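Local coordinates for thiamine-binding periplasmic protein (Escherichia coli, PDB 2QRY), which binds thiamine, thiamine phosphate and thiamine diphosphate with high affinity as the solute-binding component of the ThiBPQ ABC transporter for thiamine import, at residues 222-226 / 227-231. Numbering follows the deposited sequence.
Sequences PAYHI and LEEKK
Y224 and E228, one turn apart on helix 221-229 of this type 2 periplasmic binding protein fold, meet at about a right angle. E228 lays its methylene groups against the tyrosine ring: CG comes within 3.5 Å of Y224 CE1, and CB makes an off-centre CH-pi contact, 4.2 Å from the centroid of the Y224 ring. With CG anti to the backbone N (chi1 164°), Y224 swings its ring to the flank of the helix, where it touches the bound thiamin phosphate and meets W283 edge-to-face. The same ring places its CD2 3.7 Å above the plane of the H225 ring, over its centre, while Y234 also meets that imidazole. E229 runs alongside H225, pointing the same way, though the exact position of its carboxylate is uncertain.

On another side, A223 CB and L227 CD1 make an apolar contact at 4.2 Å; A223 also packs on F296 and L227 on P293, both in loops. K230 is the first residue to leave helical phi/psi, and its phi is positive. The turn is tied back through H225 O, which accepts from E229 N at 3.1 Å and from K231 N at 3.0 Å, the two donors arriving from opposite faces of the carbonyl plane. K230 then folds its bent chain back over the last turn, and its NZ donates to L227 O at 3.1 Å, lying in the plane of that carbonyl.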
ATOM      1  N   PRO A 222       8.678  -1.934  10.938  1.00 19.89           N
ATOM      2  CA  PRO A 222       9.808  -2.131  11.854  1.00 19.16           C
ATOM      3  C   PRO A 222      10.831  -3.124  11.317  1.00 20.04           C
ATOM      4  O   PRO A 222      12.027  -3.003  11.585  1.00 19.97           O
ATOM      5  CB  PRO A 222       9.136  -2.618  13.134  1.00 19.16           C
ATOM      6  CG  PRO A 222       7.791  -1.903  13.099  1.00 20.28           C
ATOM      7  CD  PRO A 222       7.388  -2.079  11.639  1.00 20.27           C
ATOM      8  N   ALA A 223      10.355  -4.096  10.548  1.00 19.89           N
ATOM      9  CA  ALA A 223      11.226  -5.113   9.974  1.00 21.55           C
ATOM     10  C   ALA A 223      12.338  -4.495   9.125  1.00 23.93           C
ATOM     11  O   ALA A 223      13.451  -5.030   9.062  1.00 23.72           O
ATOM     12  CB  ALA A 223      10.412  -6.090   9.138  1.00 20.52           C
ATOM     13  N   TYR A 224      12.048  -3.379   8.459  1.00 25.05           N
ATOM     14  CA  TYR A 224      13.084  -2.733   7.651  1.00 25.69           C
ATOM     15  C   TYR A 224      14.263  -2.348   8.536  1.00 25.73           C
ATOM     16  O   TYR A 224      15.416  -2.661   8.227  1.00 26.94           O
ATOM     17  CB  TYR A 224      12.579  -1.462   6.973  1.00 25.46           C
ATOM     18  CG  TYR A 224      13.723  -0.613   6.468  1.00 25.83           C
ATOM     19  CD1 TYR A 224      14.437  -0.986   5.329  1.00 25.83           C
ATOM     20  CD2 TYR A 224      14.158   0.508   7.184  1.00 25.62           C
ATOM     21  CE1 TYR A 224      15.559  -0.272   4.916  1.00 25.70           C
ATOM     22  CE2 TYR A 224      15.278   1.228   6.781  1.00 26.40           C
ATOM     23  CZ  TYR A 224      15.976   0.831   5.645  1.00 27.01           C
ATOM     24  OH  TYR A 224      17.101   1.522   5.247  1.00 27.55           O
ATOM     25  N   HIS A 225      13.969  -1.656   9.632  1.00 23.79           N
ATOM     26  CA  HIS A 225      15.008  -1.222  10.546  1.00 23.22           C
ATOM     27  C   HIS A 225      15.713  -2.375  11.252  1.00 25.00           C
ATOM     28  O   HIS A 225      16.924  -2.329  11.467  1.00 25.94           O
ATOM     29  CB  HIS A 225      14.431  -0.248  11.567  1.00 22.30           C
ATOM     30  CG  HIS A 225      13.892   1.011  10.959  1.00 22.95           C
ATOM     31  ND1 HIS A 225      12.578   1.146  10.562  1.00 24.20           N
ATOM     32  CD2 HIS A 225      14.497   2.184  10.658  1.00 21.68           C
ATOM     33  CE1 HIS A 225      12.398   2.348  10.046  1.00 23.43           C
ATOM     34  NE2 HIS A 225      13.546   2.998  10.093  1.00 22.65           N
ATOM     35  N   ILE A 226      14.972  -3.416  11.605  1.00 26.61           N
ATOM     36  CA  ILE A 226      15.580  -4.557  12.275  1.00 28.57           C
ATOM     37  C   ILE A 226      16.649  -5.222  11.399  1.00 30.55           C
ATOM     38  O   ILE A 226      17.809  -5.314  11.789  1.00 30.72           O
ATOM     39  CB  ILE A 226      14.521  -5.618  12.649  1.00 28.03           C
ATOM     40  CG1 ILE A 226      13.519  -5.027  13.646  1.00 26.48           C
ATOM     41  CG2 ILE A 226      15.202  -6.848  13.250  1.00 28.75           C
ATOM     42  CD1 ILE A 226      12.388  -5.983  14.028  1.00 23.43           C
ATOM     43  N   LEU A 227      16.258  -5.670  10.211  1.00 33.13           N
ATOM     44  CA  LEU A 227      17.175  -6.353   9.294  1.00 34.60           C
ATOM     45  C   LEU A 227      18.259  -5.487   8.639  1.00 34.82           C
ATOM     46  O   LEU A 227      19.437  -5.856   8.629  1.00 33.11           O
ATOM     47  CB  LEU A 227      16.381  -7.062   8.182  1.00 36.21           C
ATOM     48  CG  LEU A 227      15.515  -8.290   8.505  1.00 39.19           C
ATOM     49  CD1 LEU A 227      14.208  -7.886   9.188  1.00 37.51           C
ATOM     50  CD2 LEU A 227      15.212  -9.029   7.204  1.00 40.11           C
ATOM     51  N   GLU A 228      17.860  -4.340   8.097  1.00 33.90           N
ATOM     52  CA  GLU A 228      18.785  -3.453   7.401  1.00 34.36           C
ATOM     53  C   GLU A 228      19.684  -2.577   8.274  1.00 34.17           C
ATOM     54  O   GLU A 228      20.809  -2.270   7.884  1.00 32.12           O
ATOM     55  CB  GLU A 228      18.007  -2.554   6.439  1.00 37.02           C
ATOM     56  CG  GLU A 228      17.199  -3.299   5.393  1.00 39.68           C
ATOM     57  CD  GLU A 228      18.065  -4.179   4.515  1.00 42.07           C
ATOM     58  OE1 GLU A 228      19.174  -3.737   4.148  1.00 43.37           O
ATOM     59  OE2 GLU A 228      17.632  -5.305   4.183  1.00 42.30           O
ATOM     60  N   GLU A 229      19.199  -2.168   9.440  1.00 34.15           N
ATOM     61  CA  GLU A 229      19.997  -1.314  10.312  1.00 34.97           C
ATOM     62  C   GLU A 229      20.301  -1.943  11.674  1.00 35.87           C
ATOM     63  O   GLU A 229      20.974  -1.337  12.506  1.00 35.11           O
ATOM     64  CB  GLU A 229      19.284   0.030  10.505  1.00 36.14           C
ATOM     65  CG  GLU A 229      18.810   0.662   9.197  1.00 36.46           C
ATOM     66  CD  GLU A 229      18.205   2.040   9.383  1.00 38.22           C
ATOM     67  OE1 GLU A 229      17.346   2.203  10.276  1.00 38.13           O
ATOM     68  OE2 GLU A 229      18.583   2.960   8.626  1.00 39.76           O
ATOM     69  N   LYS A 230      19.818  -3.159  11.900  1.00 37.30           N
ATOM     70  CA  LYS A 230      20.047  -3.834  13.172  1.00 38.31           C
ATOM     71  C   LYS A 230      19.517  -2.985  14.328  1.00 38.52           C
ATOM     72  O   LYS A 230      20.159  -2.885  15.375  1.00 39.21           O
ATOM     73  CB  LYS A 230      21.542  -4.098  13.373  1.00 39.66           C
ATOM     74  CG  LYS A 230      22.001  -5.493  12.988  1.00 42.21           C
ATOM     75  CD  LYS A 230      21.624  -5.856  11.559  1.00 46.03           C
ATOM     76  CE  LYS A 230      22.046  -7.286  11.220  1.00 47.63           C
ATOM     77  NZ  LYS A 230      21.544  -7.723   9.884  1.00 47.16           N
ATOM     78  N   LYS A 231      18.355  -2.366  14.124  1.00 37.58           N
ATOM     79  CA  LYS A 231      17.722  -1.532  15.147  1.00 37.63           C
ATOM     80  C   LYS A 231      16.289  -1.999  15.400  1.00 37.32           C
ATOM     81  O   LYS A 231      15.520  -2.188  14.459  1.00 37.92           O
ATOM     82  CB  LYS A 231      17.707  -0.058  14.718  1.00 37.52           C
ATOM     83  CG  LYS A 231      19.081   0.611  14.678  1.00 40.35           C
ATOM     84  CD  LYS A 231      18.984   2.137  14.506  1.00 42.04           C
ATOM     85  CE  LYS A 231      18.429   2.525  13.134  1.00 44.23           C
ATOM     86  NZ  LYS A 231      18.355   4.006  12.918  1.00 42.51           N
TER